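Local coordinates for coat protein (Sulfolobus turreted icosahedral virus, PDB 2BBD) that probably builds the icosahedral shell of an archaeal virus as its major capsid protein, with a structure pointing to common ancestry with eukaryotic and bacterial viruses, at residues A[16-21]-A[135-140]; A[40-45]-A[107-112]; A[47-52]-A[142-147]; A[55-60]-A[94-99]. All blocks are in the same frame, centred on the assembly; numbering follows the deposited sequence.

Contact 1 of 4, residues A[16-21]-A[135-140]; sequences AGTNIP and ILTGQA
Strands 19-21 and 135-137 run antiparallel at 157°, their axes 4.4 Å apart, with Ile20 and Ile135 as a hydrogen-bonded pair and Asn19 and Leu136 as a non-hydrogen-bonded one. Ile20 N gives to Ile135 O at 2.7 Å, and Ile135 N returns a bond to Ile20 O. Thr137 N then bonds Thr18 O at 2.8 Å. Beyond the regular pairing Thr137 takes over with its side chain: OG1, held between its own backbone N and carbonyl carbon (chi1 61°), accepts from Thr18 N at 2.8 Å along a bent path of 148°. The same hydroxyl bonds Thr15 O, so one side chain grips both sides of the turn into strand 19-24. Gly17 N bonds Gly138 O at 3.0 Å, carrying the pairing past the strand ends. Ile20 CD1 reaches the CG2 methyl of Thr137 at 3.8 Å, and with Ile135 these side chains pack on Phe150 of strand 145-158. On the other face Leu136 lays CD1 beside the Thr18 carbonyl. Near the end of the segment Gln139, bent at chi2, brings NE2 to Ala16 CB. Strand 19-24 is one of the two outermost strands of its sheet within the chain, and its pairing forms one edge of a beta sandwich, consistent with the jelly-roll architecture of double-barrel capsid proteins.

Contact 2 of 4, residues A[40-45]-A[107-112]; sequences SISNSG and SGSVNL
Ile41 and Val110 form a hydrogen-bonded pair between strands 40-43 and 108-112, neighbours in the antiparallel five-stranded sheet of a beta sandwich that is consistent with a viral jelly roll. Ile41 N donates to Val110 O at 3.0 Å and Val110 N to Ile41 O at 2.9 Å. Two residues on, Asn43 N bonds Gly108 O at 2.9 Å. The exchange then frays: Ser107 N reaches Asn43 O only through a weak bond, bent to 117°. The Asn43 side chain holds the turn that follows. Its OD1 accepts from Gly45 N at 2.8 Å in an Asx turn, while ND2 serves two carbonyls, those of Ala47 and Val104, so both ends of this buried amide are satisfied. Ser42 OG finds its partner in Asn147 OD1 of the next strand, which also takes a weak bond from Ser40 OG. Apolar groups line the face that carries Ile41 and Val110, where Val110 CG2 touches Ile41 CB and Ile41 also packs on Phe56 and Pro98. Farther along, with Ile41 CG1 anti to the carbonyl carbon (chi1 -66°) and the chain extended at chi2 (176°), Ile41 CD1 reaches Leu112 CD1 at 4.1 Å.

Contact 3 of 4, residues A[47-52]-A[142-147]; sequences AAVTLP and SGVSIN
Val49 meets Val144 where the short strand 49-50 passes over the turn leading into strand 145-158, at the surface end of the beta sandwich. No hydrogen bond joins the two segments, and their nearest CA atoms, those of Val49 and Gly143, stay 6.6 Å apart; the gap is spanned by the Val49 and Leu51 side chains, which meet Val144 and two backbone oxygens. The apolar contacts centre on Val144, whose two methyls are shared out. CG1 meets Val49 CG1 at 4.1 Å, the two valines crossing at a slant, while CG2 is met by Leu51 CD2 at 4.3 Å. Leu51 is the buried member and extends this patch inward, packing also on Phe56, Pro98 and Val110. The remaining contacts set methyls against backbone carbonyls. With CG1 anti to the backbone N (chi1 174°), Val49 turns both branches onto the turn, each against a different peptide oxygen. Gly143, at positive phi, turns the chain beneath Val49. Polar links lie with other strands: 49-50 pairs with 103-104 through Val49 and Val104, whereas Ser145 and Asn147 bond to strand 29-43. Val49 CG1 sits 3.8 Å from Ser142 O, and Val49 CG2 lies 3.9 Å from Gly143 O.

Contact 4 of 4, residues A[55-60]-A[94-99]; sequences PFPYNL and NPAYPA
Phe56, Pro57 and Tyr58 project as three neighbouring bumps into the uneven inner side of residues 94-99. The Phe56 ring meets Pro98 edge-on: Pro98 CG lies in the ring plane, 3.7 Å from Phe56 CZ, and the two side chains cross at about a right angle. One face of the same ring is covered from its own segment by Pro57 CB, 3.6 Å above the centre. Pro57, which follows a cis peptide, fits the dip between Ala96 and Pro98, its CG 3.8 Å from Ala96 O and its CD 3.6 Å from Pro98 O. Another cis peptide, before Pro98, shapes the opposing wall. The Tyr58 ring slides past the methyl of Ala96, with CZ 3.9 Å from Ala96 CB, and carries its OH to the Asn94 amide, whose plane is only 16° from that of the ring. Val114 backs both Pro57 and Tyr58, and Trp116 meets the Tyr58 ring at about 60°. Ala96 and Tyr97 both pair with Asn113 of strand 108-123 in a classic beta bulge. The loop and 3-10 segment leading into strand 61-68 pack on the bulged edge strand 96-97, in a sandwich consistent with viral jelly-roll folds.

How the contacts relate
Contact 4 is the most buried, contact 3 a surface patch, and contacts 1 and 2 lie between. Contacts 1 and 2 are both antiparallel strand pairings, but in different sheets; contacts 3 and 4 rely on side-chain packing without a clear hydrogen bond between their segments. Strand 29-43 joins contact 2 to contact 3 through Ser40 N to Asn147 O and Ser42 N to Ser145 O, probable hydrogen bonds within one sheet. Contact 4 joins the edge strand of contact 2's sheet to the loop leading into strand 61-68 of the other sheet, where Leu60 O probably accepts from Gly138 N of contact 1. Phe56, Pro98, Ile41 and Leu51 meet in one apolar cluster shared by contacts 2, 3 and 4.

Contact 1 of 4, residues A[16-21]-A[135-140]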
loop_
_atom_site.group_PDB
_atom_site.type_symbol
_atom_site.label_atom_id
_atom_site.label_comp_id
_atom_site.label_asym_id
_atom_site.label_seq_id
_atom_site.Cartn_x
_atom_site.Cartn_y
_atom_site.Cartn_z
ATOM N N ALA A 16 19.299 10.356 0.480
ATOM C CA ALA A 16 18.122 11.209 0.350
ATOM C C ALA A 16 17.720 11.530 -1.091
ATOM O O ALA A 16 18.575 11.658 -1.973
ATOM C CB ALA A 16 18.341 12.522 1.128
ATOM N N GLY A 17 16.410 11.665 -1.309
ATOM C CA GLY A 17 15.889 11.999 -2.620
ATOM C C GLY A 17 16.618 11.288 -3.736
ATOM O O GLY A 17 17.257 11.929 -4.574
ATOM N N THR A 18 16.528 9.961 -3.738
ATOM C CA THR A 18 17.183 9.151 -4.758
ATOM C C THR A 18 16.230 8.071 -5.301
ATOM O O THR A 18 15.567 7.366 -4.539
ATOM C CB THR A 18 18.453 8.454 -4.188
ATOM O OG1 THR A 18 19.335 9.431 -3.615
ATOM C CG2 THR A 18 19.182 7.704 -5.288
ATOM N N ASN A 19 16.145 7.958 -6.618
ATOM C CA ASN A 19 15.297 6.941 -7.219
ATOM C C ASN A 19 16.168 5.709 -7.445
ATOM O O ASN A 19 17.093 5.725 -8.256
ATOM C CB ASN A 19 14.712 7.429 -8.541
ATOM C CG ASN A 19 13.859 6.372 -9.223
ATOM O OD1 ASN A 19 13.035 5.717 -8.590
ATOM N ND2 ASN A 19 14.057 6.204 -10.522
ATOM N N ILE A 20 15.865 4.641 -6.721
ATOM C CA ILE A 20 16.638 3.417 -6.808
ATOM C C ILE A 20 15.896 2.314 -7.568
ATOM O O ILE A 20 14.986 1.686 -7.024
ATOM C CB ILE A 20 16.967 2.902 -5.389
ATOM C CG1 ILE A 20 17.578 4.028 -4.550
ATOM C CG2 ILE A 20 17.897 1.713 -5.473
ATOM C CD1 ILE A 20 17.804 3.647 -3.086
ATOM N N PRO A 21 16.270 2.073 -8.841
ATOM C CA PRO A 21 15.610 1.028 -9.628
ATOM C C PRO A 21 16.236 -0.322 -9.304
ATOM O O PRO A 21 17.440 -0.499 -9.444
ATOM C CB PRO A 21 15.867 1.462 -11.067
ATOM C CG PRO A 21 17.230 2.079 -10.985
ATOM C CD PRO A 21 17.160 2.888 -9.688
ATOM N N ILE A 135 12.511 2.424 -5.851
ATOM C CA ILE A 135 12.335 3.034 -4.540
ATOM C C ILE A 135 12.847 4.457 -4.591
ATOM O O ILE A 135 14.050 4.681 -4.760
ATOM C CB ILE A 135 13.118 2.290 -3.435
ATOM C CG1 ILE A 135 12.728 0.817 -3.415
ATOM C CG2 ILE A 135 12.813 2.914 -2.054
ATOM C CD1 ILE A 135 13.563 -0.008 -2.451
ATOM N N LEU A 136 11.931 5.415 -4.489
ATOM C CA LEU A 136 12.313 6.823 -4.451
ATOM C C LEU A 136 12.414 7.126 -2.961
ATOM O O LEU A 136 11.405 7.121 -2.239
ATOM C CB LEU A 136 11.250 7.713 -5.099
ATOM C CG LEU A 136 11.473 9.233 -4.924
ATOM C CD1 LEU A 136 12.831 9.680 -5.507
ATOM C CD2 LEU A 136 10.332 9.964 -5.595
ATOM N N THR A 137 13.632 7.356 -2.483
ATOM C CA THR A 137 13.813 7.624 -1.067
ATOM C C THR A 137 13.276 8.980 -0.663
ATOM O O THR A 137 13.148 9.884 -1.491
ATOM C CB THR A 137 15.281 7.571 -0.664
ATOM O OG1 THR A 137 16.005 8.574 -1.392
ATOM C CG2 THR A 137 15.857 6.173 -0.935
ATOM N N GLY A 138 12.960 9.110 0.621
ATOM C CA GLY A 138 12.465 10.368 1.135
ATOM C C GLY A 138 13.639 11.217 1.594
ATOM O O GLY A 138 14.761 11.057 1.115
ATOM N N GLN A 139 13.382 12.112 2.537
ATOM C CA GLN A 139 14.410 13.005 3.064
ATOM C C GLN A 139 14.795 12.565 4.484
ATOM O O GLN A 139 14.052 11.837 5.140
ATOM C CB GLN A 139 13.848 14.425 3.082
ATOM C CG GLN A 139 14.858 15.558 2.968
ATOM C CD GLN A 139 15.566 15.610 1.634
ATOM O OE1 GLN A 139 14.940 15.578 0.573
ATOM N NE2 GLN A 139 16.882 15.703 1.680
ATOM N N ALA A 140 15.956 12.993 4.962
ATOM C CA ALA A 140 16.377 12.637 6.315
ATOM C C ALA A 140 15.696 13.581 7.297
ATOM O O ALA A 140 15.507 14.761 6.999
ATOM C CB ALA A 140 17.887 12.762 6.443
#

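Contact 2 of 4, residues A[40-45]-A[107-112]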
loop_
_atom_site.group_PDB
_atom_site.type_symbol
_atom_site.label_atom_id
_atom_site.label_comp_id
_atom_site.label_asym_id
_atom_site.label_seq_id
_atom_site.Cartn_x
_atom_site.Cartn_y
_atom_site.Cartn_z
ATOM N N SER A 40 21.059 2.562 10.755
ATOM C CA SER A 40 20.979 3.412 11.930
ATOM C C SER A 40 20.710 4.853 11.563
ATOM O O SER A 40 20.813 5.245 10.399
ATOM C CB SER A 40 22.282 3.350 12.725
ATOM O OG SER A 40 23.310 4.038 12.035
ATOM N N ILE A 41 20.345 5.625 12.581
ATOM C CA ILE A 41 20.091 7.051 12.448
ATOM C C ILE A 41 21.034 7.686 13.462
ATOM O O ILE A 41 21.032 7.314 14.632
ATOM C CB ILE A 41 18.615 7.406 12.775
ATOM C CG1 ILE A 41 17.695 6.778 11.715
ATOM C CG2 ILE A 41 18.435 8.935 12.805
ATOM C CD1 ILE A 41 16.208 6.970 11.968
ATOM N N SER A 42 21.847 8.631 13.006
ATOM C CA SER A 42 22.822 9.278 13.875
ATOM C C SER A 42 22.619 10.760 14.090
ATOM O O SER A 42 22.091 11.460 13.229
ATOM C CB SER A 42 24.238 9.054 13.335
ATOM O OG SER A 42 24.654 7.722 13.545
ATOM N N ASN A 43 23.063 11.225 15.255
ATOM C CA ASN A 43 22.973 12.628 15.632
ATOM C C ASN A 43 24.373 13.102 16.018
ATOM O O ASN A 43 24.936 12.648 17.015
ATOM C CB ASN A 43 22.024 12.797 16.820
ATOM C CG ASN A 43 21.940 14.241 17.317
ATOM O OD1 ASN A 43 22.501 15.158 16.713
ATOM N ND2 ASN A 43 21.225 14.444 18.419
ATOM N N SER A 44 24.942 13.997 15.220
ATOM C CA SER A 44 26.275 14.512 15.519
ATOM C C SER A 44 26.188 15.914 16.114
ATOM O O SER A 44 27.206 16.563 16.341
ATOM C CB SER A 44 27.140 14.518 14.256
ATOM O OG SER A 44 26.591 15.361 13.265
ATOM N N GLY A 45 24.961 16.372 16.361
ATOM C CA GLY A 45 24.750 17.687 16.940
ATOM C C GLY A 45 25.125 17.740 18.416
ATOM O O GLY A 45 25.686 16.787 18.954
ATOM N N SER A 107 25.709 12.974 19.635
ATOM C CA SER A 107 26.855 12.103 19.406
ATOM C C SER A 107 26.479 10.628 19.548
ATOM O O SER A 107 27.329 9.775 19.807
ATOM C CB SER A 107 27.982 12.444 20.383
ATOM O OG SER A 107 28.429 13.771 20.180
ATOM N N GLY A 108 25.199 10.328 19.364
ATOM C CA GLY A 108 24.750 8.957 19.473
ATOM C C GLY A 108 23.936 8.542 18.266
ATOM O O GLY A 108 23.893 9.244 17.258
ATOM N N SER A 109 23.284 7.395 18.362
ATOM C CA SER A 109 22.464 6.926 17.262
ATOM C C SER A 109 21.481 5.875 17.743
ATOM O O SER A 109 21.594 5.374 18.871
ATOM C CB SER A 109 23.354 6.340 16.162
ATOM O OG SER A 109 24.063 5.219 16.649
ATOM N N VAL A 110 20.503 5.568 16.894
ATOM C CA VAL A 110 19.502 4.558 17.213
ATOM C C VAL A 110 19.381 3.578 16.044
ATOM O O VAL A 110 19.758 3.895 14.903
ATOM C CB VAL A 110 18.102 5.193 17.542
ATOM C CG1 VAL A 110 18.187 5.997 18.846
ATOM C CG2 VAL A 110 17.623 6.076 16.404
ATOM N N ASN A 111 18.870 2.383 16.331
ATOM C CA ASN A 111 18.727 1.358 15.301
ATOM C C ASN A 111 17.550 1.642 14.375
ATOM O O ASN A 111 16.492 2.076 14.816
ATOM C CB ASN A 111 18.539 -0.026 15.938
ATOM C CG ASN A 111 19.613 -0.353 16.951
ATOM O OD1 ASN A 111 20.802 -0.171 16.687
ATOM N ND2 ASN A 111 19.202 -0.854 18.120
ATOM N N LEU A 112 17.750 1.384 13.087
ATOM C CA LEU A 112 16.712 1.582 12.088
ATOM C C LEU A 112 16.357 0.232 11.450
ATOM O O LEU A 112 17.245 -0.509 11.003
ATOM C CB LEU A 112 17.205 2.557 11.014
ATOM C CG LEU A 112 16.372 2.773 9.746
ATOM C CD1 LEU A 112 15.043 3.482 10.061
ATOM C CD2 LEU A 112 17.197 3.602 8.790
#

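Contact 3 of 4, residues A[47-52]-A[142-147]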
loop_
_atom_site.group_PDB
_atom_site.type_symbol
_atom_site.label_atom_id
_atom_site.label_comp_id
_atom_site.label_asym_id
_atom_site.label_seq_id
_atom_site.Cartn_x
_atom_site.Cartn_y
_atom_site.Cartn_z
ATOM N N ALA A 47 22.763 18.681 20.841
ATOM C CA ALA A 47 21.583 18.394 21.641
ATOM C C ALA A 47 20.893 17.133 21.136
ATOM O O ALA A 47 20.999 16.788 19.953
ATOM C CB ALA A 47 20.627 19.574 21.593
ATOM N N ALA A 48 20.210 16.435 22.039
ATOM C CA ALA A 48 19.489 15.222 21.667
ATOM C C ALA A 48 18.362 15.647 20.746
ATOM O O ALA A 48 17.751 16.702 20.946
ATOM C CB ALA A 48 18.920 14.534 22.902
ATOM N N VAL A 49 18.094 14.831 19.735
ATOM C CA VAL A 49 17.037 15.127 18.785
ATOM C C VAL A 49 15.877 14.163 18.958
ATOM O O VAL A 49 16.068 12.953 19.099
ATOM C CB VAL A 49 17.542 15.026 17.321
ATOM C CG1 VAL A 49 16.375 15.205 16.347
ATOM C CG2 VAL A 49 18.620 16.082 17.071
ATOM N N THR A 50 14.674 14.708 18.979
ATOM C CA THR A 50 13.490 13.885 19.089
ATOM C C THR A 50 13.052 13.622 17.661
ATOM O O THR A 50 12.742 14.557 16.929
ATOM C CB THR A 50 12.363 14.620 19.815
ATOM O OG1 THR A 50 12.802 14.964 21.136
ATOM C CG2 THR A 50 11.120 13.738 19.904
ATOM N N LEU A 51 13.040 12.357 17.255
ATOM C CA LEU A 51 12.626 12.018 15.899
ATOM C C LEU A 51 11.169 12.423 15.701
ATOM O O LEU A 51 10.393 12.472 16.656
ATOM C CB LEU A 51 12.850 10.521 15.644
ATOM C CG LEU A 51 14.349 10.224 15.551
ATOM C CD1 LEU A 51 14.648 8.741 15.651
ATOM C CD2 LEU A 51 14.869 10.801 14.234
ATOM N N PRO A 52 10.781 12.734 14.455
ATOM C CA PRO A 52 9.410 13.146 14.143
ATOM C C PRO A 52 8.316 12.142 14.474
ATOM O O PRO A 52 8.579 10.980 14.765
ATOM C CB PRO A 52 9.471 13.470 12.647
ATOM C CG PRO A 52 10.561 12.610 12.151
ATOM C CD PRO A 52 11.604 12.673 13.233
ATOM N N SER A 142 15.156 16.251 10.175
ATOM C CA SER A 142 16.036 17.332 10.574
ATOM C C SER A 142 16.911 16.949 11.768
ATOM O O SER A 142 16.451 16.293 12.711
ATOM C CB SER A 142 15.212 18.568 10.933
ATOM O OG SER A 142 16.049 19.602 11.421
ATOM N N GLY A 143 18.176 17.355 11.704
ATOM C CA GLY A 143 19.108 17.110 12.788
ATOM C C GLY A 143 19.772 15.752 12.845
ATOM O O GLY A 143 20.544 15.494 13.769
ATOM N N VAL A 144 19.479 14.870 11.894
ATOM C CA VAL A 144 20.103 13.550 11.911
ATOM C C VAL A 144 20.550 13.061 10.538
ATOM O O VAL A 144 20.205 13.636 9.506
ATOM C CB VAL A 144 19.158 12.474 12.512
ATOM C CG1 VAL A 144 18.725 12.881 13.919
ATOM C CG2 VAL A 144 17.955 12.270 11.609
ATOM N N SER A 145 21.331 11.992 10.543
ATOM C CA SER A 145 21.811 11.396 9.310
ATOM C C SER A 145 21.364 9.938 9.307
ATOM O O SER A 145 21.270 9.315 10.368
ATOM C CB SER A 145 23.339 11.490 9.238
ATOM O OG SER A 145 23.940 10.795 10.316
ATOM N N ILE A 146 21.088 9.401 8.120
ATOM C CA ILE A 146 20.647 8.011 7.968
ATOM C C ILE A 146 21.797 7.168 7.421
ATOM O O ILE A 146 22.396 7.509 6.406
ATOM C CB ILE A 146 19.454 7.903 6.977
ATOM C CG1 ILE A 146 18.250 8.688 7.508
ATOM C CG2 ILE A 146 19.079 6.450 6.750
ATOM C CD1 ILE A 146 17.733 8.189 8.807
ATOM N N ASN A 147 22.100 6.068 8.100
ATOM C CA ASN A 147 23.168 5.174 7.671
ATOM C C ASN A 147 22.532 3.781 7.534
ATOM O O ASN A 147 22.528 2.994 8.474
ATOM C CB ASN A 147 24.288 5.169 8.720
ATOM C CG ASN A 147 24.480 6.543 9.382
ATOM O OD1 ASN A 147 24.297 6.695 10.601
ATOM N ND2 ASN A 147 24.832 7.546 8.582
#

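Contact 4 of 4, residues A[55-60]-A[94-99]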
loop_
_atom_site.group_PDB
_atom_site.type_symbol
_atom_site.label_atom_id
_atom_site.label_comp_id
_atom_site.label_asym_id
_atom_site.label_seq_id
_atom_site.Cartn_x
_atom_site.Cartn_y
_atom_site.Cartn_z
ATOM N N PRO A 55 3.940 9.985 10.017
ATOM C CA PRO A 55 4.269 8.660 9.494
ATOM C C PRO A 55 5.736 8.205 9.525
ATOM O O PRO A 55 6.091 7.235 8.853
ATOM C CB PRO A 55 3.697 8.712 8.078
ATOM C CG PRO A 55 4.011 10.103 7.675
ATOM C CD PRO A 55 3.646 10.917 8.914
ATOM N N PHE A 56 6.593 8.894 10.273
ATOM C CA PHE A 56 7.972 8.431 10.386
ATOM C C PHE A 56 7.849 7.128 11.177
ATOM O O PHE A 56 6.995 7.010 12.060
ATOM C CB PHE A 56 8.832 9.446 11.156
ATOM C CG PHE A 56 10.158 8.889 11.632
ATOM C CD1 PHE A 56 10.238 8.166 12.821
ATOM C CD2 PHE A 56 11.315 9.046 10.872
ATOM C CE1 PHE A 56 11.450 7.606 13.247
ATOM C CE2 PHE A 56 12.529 8.489 11.289
ATOM C CZ PHE A 56 12.596 7.765 12.480
ATOM N N PRO A 57 8.703 6.132 10.896
ATOM C CA PRO A 57 9.792 6.069 9.917
ATOM C C PRO A 57 9.412 5.628 8.489
ATOM O O PRO A 57 10.270 5.592 7.600
ATOM C CB PRO A 57 10.770 5.103 10.582
ATOM C CG PRO A 57 9.841 4.091 11.189
ATOM C CD PRO A 57 8.705 4.939 11.766
ATOM N N TYR A 58 8.139 5.306 8.259
ATOM C CA TYR A 58 7.713 4.868 6.931
ATOM C C TYR A 58 7.956 5.894 5.837
ATOM O O TYR A 58 8.190 5.512 4.687
ATOM C CB TYR A 58 6.231 4.483 6.922
ATOM C CG TYR A 58 5.926 3.251 7.736
ATOM C CD1 TYR A 58 6.566 2.039 7.471
ATOM C CD2 TYR A 58 4.986 3.290 8.764
ATOM C CE1 TYR A 58 6.272 0.900 8.209
ATOM C CE2 TYR A 58 4.687 2.154 9.507
ATOM C CZ TYR A 58 5.330 0.967 9.225
ATOM O OH TYR A 58 5.026 -0.154 9.949
ATOM N N ASN A 59 7.893 7.185 6.177
ATOM C CA ASN A 59 8.117 8.208 5.166
ATOM C C ASN A 59 9.597 8.414 4.807
ATOM O O ASN A 59 9.959 9.399 4.153
ATOM C CB ASN A 59 7.467 9.540 5.565
ATOM C CG ASN A 59 8.066 10.148 6.813
ATOM O OD1 ASN A 59 8.974 9.594 7.430
ATOM N ND2 ASN A 59 7.552 11.306 7.194
ATOM N N LEU A 60 10.453 7.496 5.250
ATOM C CA LEU A 60 11.868 7.567 4.880
ATOM C C LEU A 60 11.952 7.090 3.425
ATOM O O LEU A 60 13.004 7.177 2.778
ATOM C CB LEU A 60 12.730 6.691 5.790
ATOM C CG LEU A 60 12.975 7.255 7.198
ATOM C CD1 LEU A 60 13.888 6.306 7.964
ATOM C CD2 LEU A 60 13.614 8.641 7.102
ATOM N N ASN A 94 4.407 -5.029 12.543
ATOM C CA ASN A 94 5.401 -4.772 11.505
ATOM C C ASN A 94 6.636 -4.030 12.008
ATOM O O ASN A 94 6.528 -3.006 12.687
ATOM C CB ASN A 94 4.787 -3.982 10.356
ATOM C CG ASN A 94 5.742 -3.830 9.193
ATOM O OD1 ASN A 94 6.114 -2.713 8.820
ATOM N ND2 ASN A 94 6.156 -4.951 8.617
ATOM N N PRO A 95 7.839 -4.537 11.670
ATOM C CA PRO A 95 9.062 -3.861 12.124
ATOM C C PRO A 95 9.112 -2.414 11.648
ATOM O O PRO A 95 9.093 -2.139 10.453
ATOM C CB PRO A 95 10.180 -4.712 11.520
ATOM C CG PRO A 95 9.556 -6.112 11.504
ATOM C CD PRO A 95 8.150 -5.817 11.006
ATOM N N ALA A 96 9.153 -1.490 12.598
ATOM C CA ALA A 96 9.205 -0.068 12.277
ATOM C C ALA A 96 10.064 0.672 13.296
ATOM O O ALA A 96 9.585 1.534 14.009
ATOM C CB ALA A 96 7.783 0.527 12.254
ATOM N N TYR A 97 11.340 0.325 13.361
ATOM C CA TYR A 97 12.249 0.968 14.294
ATOM C C TYR A 97 13.035 2.058 13.567
ATOM O O TYR A 97 13.434 1.882 12.407
ATOM C CB TYR A 97 13.214 -0.059 14.884
ATOM C CG TYR A 97 12.538 -1.216 15.589
ATOM C CD1 TYR A 97 12.091 -2.335 14.876
ATOM C CD2 TYR A 97 12.353 -1.201 16.972
ATOM C CE1 TYR A 97 11.477 -3.411 15.532
ATOM C CE2 TYR A 97 11.741 -2.270 17.634
ATOM C CZ TYR A 97 11.308 -3.369 16.907
ATOM O OH TYR A 97 10.703 -4.413 17.562
ATOM N N PRO A 98 13.232 3.214 14.224
ATOM C CA PRO A 98 12.753 3.516 15.579
ATOM C C PRO A 98 11.327 4.079 15.566
ATOM O O PRO A 98 10.884 4.645 14.565
ATOM C CB PRO A 98 13.765 4.547 16.070
ATOM C CG PRO A 98 14.006 5.346 14.836
ATOM C CD PRO A 98 14.158 4.265 13.762
ATOM N N ALA A 99 10.614 3.920 16.677
ATOM C CA ALA A 99 9.255 4.429 16.788
ATOM C C ALA A 99 9.284 5.949 16.718
ATOM O O ALA A 99 10.260 6.585 17.114
ATOM C CB ALA A 99 8.615 3.987 18.119
#